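Local coordinates for YkuI protein (Bacillus subtilis, PDB 2BAS) that binds the second messenger cyclic di-GMP through its EAL domain and probably acts as a phosphodiesterase that cleaves it, at residues I31-Y42 and E87-A96; A229-N238 and N247-L257. One frame throughout, in Å; residues are numbered along the deposited sequence.

Contact 1 (I31-Y42 and E87-A96)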
loop_
_atom_site.group_PDB
_atom_site.type_symbol
_atom_site.label_atom_id
_atom_site.label_comp_id
_atom_site.label_asym_id
_atom_site.label_seq_id
_atom_site.Cartn_x
_atom_site.Cartn_y
_atom_site.Cartn_z
ATOM N N ILE A 31 12.208 -41.509 -9.710
ATOM C CA ILE A 31 13.128 -40.438 -9.333
ATOM C C ILE A 31 14.147 -40.885 -8.268
ATOM O O ILE A 31 15.344 -40.649 -8.414
ATOM C CB ILE A 31 12.374 -39.146 -8.884
ATOM C CG1 ILE A 31 11.523 -38.598 -10.037
ATOM C CG2 ILE A 31 13.364 -38.073 -8.407
ATOM C CD1 ILE A 31 10.483 -37.568 -9.635
ATOM N N LEU A 32 13.679 -41.544 -7.219
ATOM C CA LEU A 32 14.544 -41.906 -6.096
ATOM C C LEU A 32 15.651 -42.912 -6.398
ATOM O O LEU A 32 16.764 -42.766 -5.896
ATOM C CB LEU A 32 13.715 -42.376 -4.895
ATOM C CG LEU A 32 12.986 -41.250 -4.158
ATOM C CD1 LEU A 32 11.974 -41.822 -3.171
ATOM C CD2 LEU A 32 13.972 -40.320 -3.457
ATOM N N THR A 33 15.357 -43.935 -7.195
ATOM C CA THR A 33 16.393 -44.899 -7.540
ATOM C C THR A 33 17.312 -44.388 -8.658
ATOM O O THR A 33 18.430 -44.882 -8.821
ATOM C CB THR A 33 15.832 -46.310 -7.834
ATOM O OG1 THR A 33 14.694 -46.215 -8.695
ATOM C CG2 THR A 33 15.417 -46.998 -6.536
ATOM N N ASN A 34 16.855 -43.388 -9.408
ATOM C CA ASN A 34 17.703 -42.736 -10.412
ATOM C C ASN A 34 18.226 -41.378 -9.929
ATOM O O ASN A 34 18.438 -40.453 -10.723
ATOM C CB ASN A 34 16.964 -42.586 -11.746
ATOM C CG ASN A 34 16.721 -43.910 -12.425
ATOM O OD1 ASN A 34 17.659 -44.581 -12.851
ATOM N ND2 ASN A 34 15.456 -44.293 -12.538
ATOM N N ILE A 35 18.449 -41.275 -8.622
ATOM C CA ILE A 35 18.885 -40.025 -8.005
ATOM C C ILE A 35 20.115 -39.410 -8.682
ATOM O O ILE A 35 20.339 -38.208 -8.578
ATOM C CB ILE A 35 19.082 -40.192 -6.475
ATOM C CG1 ILE A 35 19.129 -38.827 -5.771
ATOM C CG2 ILE A 35 20.296 -41.069 -6.165
ATOM C CD1 ILE A 35 18.932 -38.907 -4.263
ATOM N N ASP A 36 20.881 -40.227 -9.399
ATOM C CA ASP A 36 22.080 -39.761 -10.112
ATOM C C ASP A 36 21.814 -38.950 -11.397
ATOM O O ASP A 36 22.623 -38.096 -11.761
ATOM C CB ASP A 36 23.019 -40.936 -10.408
ATOM C CG ASP A 36 23.514 -41.616 -9.141
ATOM O OD1 ASP A 36 23.830 -40.902 -8.157
ATOM O OD2 ASP A 36 23.587 -42.866 -9.129
ATOM N N ASP A 37 20.695 -39.218 -12.075
ATOM C CA ASP A 37 20.331 -38.487 -13.297
ATOM C C ASP A 37 19.850 -37.069 -12.991
ATOM O O ASP A 37 19.833 -36.203 -13.866
ATOM C CB ASP A 37 19.241 -39.234 -14.078
ATOM C CG ASP A 37 19.726 -40.554 -14.668
ATOM O OD1 ASP A 37 20.905 -40.653 -15.081
ATOM O OD2 ASP A 37 18.909 -41.497 -14.735
ATOM N N VAL A 38 19.452 -36.855 -11.741
ATOM C CA VAL A 38 18.968 -35.565 -11.253
ATOM C C VAL A 38 20.012 -34.463 -11.458
ATOM O O VAL A 38 21.216 -34.693 -11.277
ATOM C CB VAL A 38 18.562 -35.681 -9.762
ATOM C CG1 VAL A 38 18.530 -34.337 -9.088
ATOM C CG2 VAL A 38 17.219 -36.382 -9.642
ATOM N N LEU A 39 19.544 -33.279 -11.847
ATOM C CA LEU A 39 20.437 -32.167 -12.122
ATOM C C LEU A 39 19.765 -30.805 -11.918
ATOM O O LEU A 39 18.538 -30.699 -12.013
ATOM C CB LEU A 39 20.995 -32.279 -13.555
ATOM C CG LEU A 39 20.094 -32.040 -14.778
ATOM C CD1 LEU A 39 20.919 -32.063 -16.057
ATOM C CD2 LEU A 39 18.929 -33.042 -14.868
ATOM N N PRO A 40 20.568 -29.761 -11.617
ATOM C CA PRO A 40 20.031 -28.406 -11.587
ATOM C C PRO A 40 19.958 -27.753 -12.966
ATOM O O PRO A 40 20.823 -27.970 -13.806
ATOM C CB PRO A 40 21.038 -27.654 -10.711
ATOM C CG PRO A 40 22.329 -28.359 -10.931
ATOM C CD PRO A 40 21.997 -29.794 -11.240
ATOM N N TYR A 41 18.903 -26.982 -13.193
ATOM C CA TYR A 41 18.836 -26.075 -14.323
ATOM C C TYR A 41 18.880 -24.661 -13.769
ATOM O O TYR A 41 18.833 -24.468 -12.547
ATOM C CB TYR A 41 17.558 -26.296 -15.117
ATOM C CG TYR A 41 17.759 -27.033 -16.410
ATOM C CD1 TYR A 41 18.603 -28.142 -16.484
ATOM C CD2 TYR A 41 17.083 -26.634 -17.563
ATOM C CE1 TYR A 41 18.776 -28.829 -17.682
ATOM C CE2 TYR A 41 17.245 -27.315 -18.767
ATOM C CZ TYR A 41 18.095 -28.408 -18.816
ATOM O OH TYR A 41 18.259 -29.081 -20.004
ATOM N N TYR A 42 18.981 -23.671 -14.657
ATOM C CA TYR A 42 19.089 -22.272 -14.232
ATOM C C TYR A 42 18.273 -21.313 -15.099
ATOM O O TYR A 42 18.111 -21.526 -16.303
ATOM C CB TYR A 42 20.559 -21.828 -14.237
ATOM C CG TYR A 42 21.534 -22.793 -13.576
ATOM C CD1 TYR A 42 22.139 -23.816 -14.307
ATOM C CD2 TYR A 42 21.856 -22.675 -12.220
ATOM C CE1 TYR A 42 23.032 -24.705 -13.701
ATOM C CE2 TYR A 42 22.743 -23.551 -11.613
ATOM C CZ TYR A 42 23.328 -24.563 -12.360
ATOM O OH TYR A 42 24.208 -25.428 -11.757
ATOM N N GLU A 87 16.479 -35.491 0.415
ATOM C CA GLU A 87 17.527 -36.230 -0.301
ATOM C C GLU A 87 17.733 -35.734 -1.743
ATOM O O GLU A 87 18.866 -35.591 -2.210
ATOM C CB GLU A 87 17.234 -37.735 -0.299
ATOM C CG GLU A 87 18.379 -38.603 -0.839
ATOM C CD GLU A 87 18.089 -40.099 -0.778
ATOM O OE1 GLU A 87 18.920 -40.887 -1.288
ATOM O OE2 GLU A 87 17.042 -40.497 -0.218
ATOM N N VAL A 88 16.633 -35.493 -2.443
ATOM C CA VAL A 88 16.690 -34.994 -3.803
ATOM C C VAL A 88 17.145 -33.528 -3.797
ATOM O O VAL A 88 18.054 -33.149 -4.532
ATOM C CB VAL A 88 15.328 -35.160 -4.510
ATOM C CG1 VAL A 88 15.353 -34.551 -5.913
ATOM C CG2 VAL A 88 14.948 -36.632 -4.580
ATOM N N ASP A 89 16.518 -32.718 -2.951
ATOM C CA ASP A 89 16.846 -31.299 -2.843
ATOM C C ASP A 89 18.336 -31.066 -2.604
ATOM O O ASP A 89 18.957 -30.256 -3.287
ATOM C CB ASP A 89 16.022 -30.659 -1.730
ATOM C CG ASP A 89 16.089 -29.148 -1.742
ATOM O OD1 ASP A 89 15.906 -28.539 -2.833
ATOM O OD2 ASP A 89 16.313 -28.577 -0.642
ATOM N N ASN A 90 18.906 -31.799 -1.654
ATOM C CA ASN A 90 20.337 -31.729 -1.363
ATOM C C ASN A 90 21.243 -32.051 -2.561
ATOM O O ASN A 90 22.264 -31.392 -2.770
ATOM C CB ASN A 90 20.691 -32.592 -0.140
ATOM C CG ASN A 90 20.181 -31.989 1.184
ATOM O OD1 ASN A 90 19.945 -30.783 1.292
ATOM N ND2 ASN A 90 20.018 -32.837 2.193
ATOM N N ARG A 91 20.866 -33.044 -3.357
ATOM C CA ARG A 91 21.646 -33.375 -4.541
ATOM C C ARG A 91 21.663 -32.186 -5.505
ATOM O O ARG A 91 22.730 -31.727 -5.916
ATOM C CB ARG A 91 21.134 -34.657 -5.216
ATOM C CG ARG A 91 22.006 -35.180 -6.376
ATOM C CD ARG A 91 23.338 -35.752 -5.896
ATOM N NE ARG A 91 23.150 -37.040 -5.242
ATOM C CZ ARG A 91 23.306 -38.220 -5.840
ATOM N NH1 ARG A 91 23.103 -39.340 -5.157
ATOM N NH2 ARG A 91 23.665 -38.287 -7.116
ATOM N N ILE A 92 20.488 -31.665 -5.829
ATOM C CA ILE A 92 20.388 -30.522 -6.732
ATOM C C ILE A 92 21.213 -29.319 -6.269
ATOM O O ILE A 92 22.018 -28.803 -7.040
ATOM C CB ILE A 92 18.927 -30.082 -6.929
ATOM C CG1 ILE A 92 18.110 -31.205 -7.562
ATOM C CG2 ILE A 92 18.845 -28.811 -7.783
ATOM C CD1 ILE A 92 16.610 -30.991 -7.390
ATOM N N ILE A 93 21.004 -28.879 -5.023
ATOM C CA ILE A 93 21.694 -27.707 -4.463
ATOM C C ILE A 93 23.213 -27.809 -4.556
ATOM O O ILE A 93 23.876 -26.879 -5.025
ATOM C CB ILE A 93 21.301 -27.444 -2.989
ATOM C CG1 ILE A 93 19.789 -27.248 -2.854
ATOM C CG2 ILE A 93 22.006 -26.204 -2.459
ATOM C CD1 ILE A 93 19.267 -27.389 -1.422
ATOM N N ARG A 94 23.755 -28.940 -4.107
ATOM C CA ARG A 94 25.196 -29.178 -4.134
ATOM C C ARG A 94 25.797 -29.127 -5.538
ATOM O O ARG A 94 26.851 -28.519 -5.738
ATOM C CB ARG A 94 25.538 -30.492 -3.439
ATOM C CG ARG A 94 25.354 -30.427 -1.939
ATOM C CD ARG A 94 25.513 -31.792 -1.282
ATOM N NE ARG A 94 25.169 -31.690 0.132
ATOM C CZ ARG A 94 26.020 -31.351 1.101
ATOM N NH1 ARG A 94 27.299 -31.097 0.833
ATOM N NH2 ARG A 94 25.582 -31.271 2.353
ATOM N N GLN A 95 25.136 -29.743 -6.511
ATOM C CA GLN A 95 25.599 -29.657 -7.889
ATOM C C GLN A 95 25.624 -28.216 -8.355
ATOM O O GLN A 95 26.561 -27.795 -9.035
ATOM C CB GLN A 95 24.699 -30.453 -8.819
ATOM C CG GLN A 95 24.873 -31.945 -8.737
ATOM C CD GLN A 95 23.956 -32.662 -9.692
ATOM O OE1 GLN A 95 24.012 -32.451 -10.906
ATOM N NE2 GLN A 95 23.104 -33.520 -9.151
ATOM N N ALA A 96 24.591 -27.463 -7.984
ATOM C CA ALA A 96 24.460 -26.089 -8.413
ATOM C C ALA A 96 25.520 -25.190 -7.796
ATOM O O ALA A 96 26.129 -24.386 -8.504
ATOM C CB ALA A 96 23.072 -25.565 -8.115
#
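Val-38, Pro-40 and Ile-92 make the apolar centre of this contact, where the axes of strand segment 38-42 and helix segment 87-96 come within 7.0 Å, at 55° between their N-to-C directions. The two branches of Ile-92 divide the work: CG1 meets Val-38 CG1 at 3.5 Å, whereas CG2 reaches Pro-40 CB at 3.8 Å. Ala-96 CB closes on the same Pro-40 CB, and farther back Leu-32 CD2 lies 4.0 Å from Val-88 CG2. Directed polar bonds are two. Gln-95 NE2 donates to the backbone O of Val-38 at 3.1 Å, approaching from above the carbonyl plane, while the aliphatic CB of Gln-95 rests against the Pro-40 ring. One turn earlier on the same side of the helix, Arg-91 bends at its second side-chain torsion (chi2 70°) and again at the third, which brings NH2 within 2.8 Å of Asp-36 OD1. This salt bridge is nearly straight (171° at the hydrogen); OD1 lies in the guanidinium plane and offers its anti lone pair, and Ile-35 CG1 sits over one guanidinium face, offset toward the rim. The chemistry thus implies a graded joint between the first barrel strand and this helix: buried hydrocarbon inside, with an amide and an ion pair one turn apart along one more exposed flank.

Contact 2 (A229-N238 and N247-L257)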
loop_
_atom_site.group_PDB
_atom_site.type_symbol
_atom_site.label_atom_id
_atom_site.label_comp_id
_atom_site.label_asym_id
_atom_site.label_seq_id
_atom_site.Cartn_x
_atom_site.Cartn_y
_atom_site.Cartn_z
ATOM N N ALA A 229 13.491 -4.603 -2.585
ATOM C CA ALA A 229 13.468 -4.476 -4.037
ATOM C C ALA A 229 12.389 -5.409 -4.586
ATOM O O ALA A 229 12.112 -6.465 -4.004
ATOM C CB ALA A 229 14.823 -4.829 -4.631
ATOM N N LEU A 230 11.799 -5.023 -5.709
ATOM C CA LEU A 230 10.773 -5.818 -6.352
ATOM C C LEU A 230 11.372 -6.642 -7.477
ATOM O O LEU A 230 12.057 -6.117 -8.358
ATOM C CB LEU A 230 9.665 -4.926 -6.925
ATOM C CG LEU A 230 8.994 -3.931 -5.980
ATOM C CD1 LEU A 230 8.086 -3.008 -6.775
ATOM C CD2 LEU A 230 8.214 -4.638 -4.871
ATOM N N LEU A 231 11.095 -7.939 -7.436
ATOM C CA LEU A 231 11.445 -8.853 -8.514
ATOM C C LEU A 231 10.167 -9.345 -9.207
ATOM O O LEU A 231 9.347 -10.049 -8.603
ATOM C CB LEU A 231 12.253 -10.018 -7.951
ATOM C CG LEU A 231 12.578 -11.249 -8.797
ATOM C CD1 LEU A 231 12.973 -10.901 -10.204
ATOM C CD2 LEU A 231 13.687 -12.046 -8.119
ATOM N N TYR A 232 9.980 -8.950 -10.461
ATOM C CA TYR A 232 8.830 -9.423 -11.222
ATOM C C TYR A 232 9.230 -10.664 -11.968
ATOM O O TYR A 232 10.139 -10.620 -12.787
ATOM C CB TYR A 232 8.327 -8.362 -12.192
ATOM C CG TYR A 232 7.672 -7.195 -11.508
ATOM C CD1 TYR A 232 8.428 -6.165 -10.978
ATOM C CD2 TYR A 232 6.295 -7.121 -11.381
ATOM C CE1 TYR A 232 7.827 -5.094 -10.349
ATOM C CE2 TYR A 232 5.691 -6.047 -10.754
ATOM C CZ TYR A 232 6.464 -5.045 -10.241
ATOM O OH TYR A 232 5.888 -3.980 -9.603
ATOM N N GLU A 233 8.563 -11.771 -11.656
ATOM C CA GLU A 233 8.796 -13.057 -12.316
ATOM C C GLU A 233 7.611 -13.449 -13.204
ATOM O O GLU A 233 6.581 -12.773 -13.216
ATOM C CB GLU A 233 9.111 -14.165 -11.290
ATOM C CG GLU A 233 7.970 -14.563 -10.376
ATOM C CD GLU A 233 8.219 -15.881 -9.652
ATOM O OE1 GLU A 233 8.262 -16.950 -10.312
ATOM O OE2 GLU A 233 8.355 -15.852 -8.407
ATOM N N ASP A 234 7.768 -14.559 -13.927
ATOM C CA ASP A 234 6.794 -15.046 -14.911
ATOM C C ASP A 234 6.441 -14.012 -15.987
ATOM O O ASP A 234 5.285 -13.892 -16.388
ATOM C CB ASP A 234 5.535 -15.598 -14.232
ATOM C CG ASP A 234 5.748 -16.982 -13.617
ATOM O OD1 ASP A 234 6.572 -17.772 -14.140
ATOM O OD2 ASP A 234 5.077 -17.290 -12.608
ATOM N N ILE A 235 7.447 -13.264 -16.435
ATOM C CA ILE A 235 7.304 -12.336 -17.549
ATOM C C ILE A 235 7.393 -13.141 -18.844
ATOM O O ILE A 235 8.439 -13.701 -19.177
ATOM C CB ILE A 235 8.396 -11.249 -17.535
ATOM C CG1 ILE A 235 8.241 -10.353 -16.308
ATOM C CG2 ILE A 235 8.324 -10.404 -18.792
ATOM C CD1 ILE A 235 9.471 -9.558 -15.976
ATOM N N GLU A 236 6.281 -13.202 -19.565
ATOM C CA GLU A 236 6.209 -14.001 -20.779
ATOM C C GLU A 236 5.527 -13.289 -21.951
ATOM O O GLU A 236 5.059 -13.939 -22.889
ATOM C CB GLU A 236 5.553 -15.355 -20.485
ATOM C CG GLU A 236 4.136 -15.296 -19.924
ATOM C CD GLU A 236 3.566 -16.682 -19.670
ATOM O OE1 GLU A 236 4.140 -17.430 -18.847
ATOM O OE2 GLU A 236 2.537 -17.024 -20.293
ATOM N N ALA A 237 5.492 -11.958 -21.896
ATOM C CA ALA A 237 4.940 -11.124 -22.971
ATOM C C ALA A 237 5.524 -9.720 -22.883
ATOM O O ALA A 237 6.365 -9.439 -22.028
ATOM C CB ALA A 237 3.414 -11.087 -22.906
ATOM N N ASN A 238 5.081 -8.831 -23.759
ATOM C CA ASN A 238 5.612 -7.481 -23.757
ATOM C C ASN A 238 4.994 -6.593 -22.681
ATOM O O ASN A 238 5.713 -5.919 -21.937
ATOM C CB ASN A 238 5.459 -6.843 -25.129
ATOM C CG ASN A 238 6.475 -5.757 -25.367
ATOM O OD1 ASN A 238 7.619 -5.855 -24.913
ATOM N ND2 ASN A 238 6.071 -4.712 -26.087
ATOM N N ASN A 247 6.346 -0.028 -12.820
ATOM C CA ASN A 247 5.936 -0.235 -11.436
ATOM C C ASN A 247 7.051 -0.577 -10.456
ATOM O O ASN A 247 6.896 -1.468 -9.624
ATOM C CB ASN A 247 4.820 -1.279 -11.375
ATOM C CG ASN A 247 3.496 -0.722 -11.855
ATOM O OD1 ASN A 247 2.818 -0.002 -11.132
ATOM N ND2 ASN A 247 3.131 -1.040 -13.087
ATOM N N GLY A 248 8.169 0.137 -10.555
ATOM C CA GLY A 248 9.284 -0.022 -9.620
ATOM C C GLY A 248 10.092 -1.306 -9.673
ATOM O O GLY A 248 10.896 -1.557 -8.778
ATOM N N GLY A 249 9.899 -2.113 -10.713
ATOM C CA GLY A 249 10.639 -3.371 -10.870
ATOM C C GLY A 249 12.142 -3.201 -10.985
ATOM O O GLY A 249 12.630 -2.547 -11.906
ATOM N N ARG A 250 12.884 -3.781 -10.050
ATOM C CA ARG A 250 14.340 -3.689 -10.093
ATOM C C ARG A 250 14.999 -4.889 -10.782
ATOM O O ARG A 250 16.069 -4.757 -11.373
ATOM C CB ARG A 250 14.925 -3.490 -8.698
ATOM C CG ARG A 250 16.394 -3.141 -8.744
ATOM C CD ARG A 250 16.954 -2.838 -7.387
ATOM N NE ARG A 250 18.301 -2.291 -7.515
ATOM C CZ ARG A 250 18.996 -1.755 -6.520
ATOM N NH1 ARG A 250 18.477 -1.686 -5.297
ATOM N NH2 ARG A 250 20.210 -1.281 -6.752
ATOM N N TYR A 251 14.362 -6.054 -10.687
ATOM C CA TYR A 251 14.855 -7.273 -11.333
ATOM C C TYR A 251 13.726 -7.959 -12.088
ATOM O O TYR A 251 12.562 -7.826 -11.710
ATOM C CB TYR A 251 15.458 -8.229 -10.309
ATOM C CG TYR A 251 16.583 -7.636 -9.487
ATOM C CD1 TYR A 251 16.382 -7.259 -8.156
ATOM C CD2 TYR A 251 17.848 -7.447 -10.043
ATOM C CE1 TYR A 251 17.427 -6.724 -7.397
ATOM C CE2 TYR A 251 18.891 -6.912 -9.299
ATOM C CZ TYR A 251 18.679 -6.554 -7.982
ATOM O OH TYR A 251 19.726 -6.026 -7.261
ATOM N N PHE A 252 14.074 -8.690 -13.147
ATOM C CA PHE A 252 13.087 -9.306 -14.030
ATOM C C PHE A 252 13.453 -10.740 -14.415
ATOM O O PHE A 252 14.627 -11.056 -14.626
ATOM C CB PHE A 252 12.946 -8.486 -15.310
ATOM C CG PHE A 252 12.832 -7.000 -15.095
ATOM C CD1 PHE A 252 13.965 -6.187 -15.155
ATOM C CD2 PHE A 252 11.595 -6.403 -14.874
ATOM C CE1 PHE A 252 13.862 -4.808 -14.974
ATOM C CE2 PHE A 252 11.484 -5.013 -14.696
ATOM C CZ PHE A 252 12.612 -4.220 -14.741
ATOM N N GLN A 253 12.438 -11.589 -14.558
ATOM C CA GLN A 253 12.627 -13.002 -14.875
ATOM C C GLN A 253 11.430 -13.568 -15.637
ATOM O O GLN A 253 10.286 -13.272 -15.290
ATOM C CB GLN A 253 12.805 -13.774 -13.569
ATOM C CG GLN A 253 13.092 -15.261 -13.703
ATOM C CD GLN A 253 13.115 -15.952 -12.357
ATOM O OE1 GLN A 253 13.032 -15.302 -11.316
ATOM N NE2 GLN A 253 13.229 -17.275 -12.368
ATOM N N GLY A 254 11.696 -14.383 -16.657
ATOM C CA GLY A 254 10.649 -15.067 -17.417
ATOM C C GLY A 254 11.026 -15.569 -18.811
ATOM O O GLY A 254 12.111 -15.262 -19.338
ATOM N N TYR A 255 10.114 -16.340 -19.410
ATOM C CA TYR A 255 10.273 -16.834 -20.784
ATOM C C TYR A 255 10.581 -15.709 -21.764
ATOM O O TYR A 255 11.436 -15.866 -22.636
ATOM C CB TYR A 255 9.026 -17.592 -21.263
ATOM C CG TYR A 255 8.756 -18.873 -20.512
ATOM C CD1 TYR A 255 9.642 -19.953 -20.588
ATOM C CD2 TYR A 255 7.606 -19.020 -19.736
ATOM C CE1 TYR A 255 9.398 -21.144 -19.891
ATOM C CE2 TYR A 255 7.352 -20.211 -19.031
ATOM C CZ TYR A 255 8.251 -21.264 -19.113
ATOM O OH TYR A 255 8.004 -22.438 -18.426
ATOM N N TYR A 256 9.887 -14.579 -21.615
ATOM C CA TYR A 256 10.063 -13.443 -22.519
ATOM C C TYR A 256 11.512 -12.988 -22.556
ATOM O O TYR A 256 12.030 -12.664 -23.620
ATOM C CB TYR A 256 9.138 -12.266 -22.163
ATOM C CG TYR A 256 9.198 -11.143 -23.179
ATOM C CD1 TYR A 256 8.580 -11.272 -24.425
ATOM C CD2 TYR A 256 9.890 -9.966 -22.906
ATOM C CE1 TYR A 256 8.645 -10.260 -25.366
ATOM C CE2 TYR A 256 9.958 -8.939 -23.843
ATOM C CZ TYR A 256 9.333 -9.096 -25.072
ATOM O OH TYR A 256 9.393 -8.089 -26.008
ATOM N N LEU A 257 12.163 -12.985 -21.396
ATOM C CA LEU A 257 13.564 -12.603 -21.311
ATOM C C LEU A 257 14.473 -13.755 -21.730
ATOM O O LEU A 257 15.102 -13.685 -22.783
ATOM C CB LEU A 257 13.919 -12.101 -19.913
ATOM C CG LEU A 257 13.142 -10.873 -19.439
ATOM C CD1 LEU A 257 13.480 -10.578 -18.010
ATOM C CD2 LEU A 257 13.427 -9.662 -20.308
HETATM O O HOH W 1 12.397 -2.325 -6.219
#
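With CG anti to the carbonyl carbon (chi1 -70°), Tyr-232 carries its hydroxyl over to Asn-247 O, to which it donates at 2.7 Å; Tyr-256, with CG anti to the backbone N (chi1 -174°), lays its ring beneath Ala-237 O, which stands 3.5 Å above the ring plane, offset toward the rim. Tyr-232 lies in the first strand of the beta-alpha-beta unit of strand 229-233, helix 238-246 and strand 249-252 in the EAL barrel, and Tyr-256 follows its last strand. The parallel pairing is evident from Tyr-232, whose N donates to Tyr-251 O and whose O accepts from Gln-253 N, each at 3.1 Å. Past strand 229-233, Ile-235 N reaches Gln-253 O nearly straight (171° at the hydrogen), and Ile-235 O accepts from Tyr-256 N at 3.0 Å. Ile-235 CD1 touches Phe-252 CB at 3.7 Å, near the edge of that ring. The Gln-253 amide is held from outside by Glu-57, Gln-43 and Lys-197. Tyr-256 OH bonds to Glu-277, and Arg-273 makes a cation-pi contact with the ring; an alanine here would probably leave Glu-277 and Arg-273 without these partners and uncover Ala-237 O. At the start of the pairing, a water accepts from Leu-230 N at 2.8 Å and donates to Gly-248 O.

How the contacts relate
Contact 1 closes before contact 2 opens along the chain, so the two are in series, and all four segments belong to the EAL domain. Their centres lie 27 Å apart and their nearest atoms about 7 Å, without touching. The link is the barrel sheet: strand 38-47, whose early residues belong to contact 1, pairs antiparallel with strand 249-252 of contact 2. That pairing joins an early strand to the last one of the sheet and so closes the barrel between its first and last strands. Contact 1 sets helix 82-100 against the N-terminal part of strand 38-47; contact 2 completes the parallel strands on the other side of the seam. The centre of contact 1 lies about 34 Å, that of contact 2 about 12 Å, from the centre of the chain.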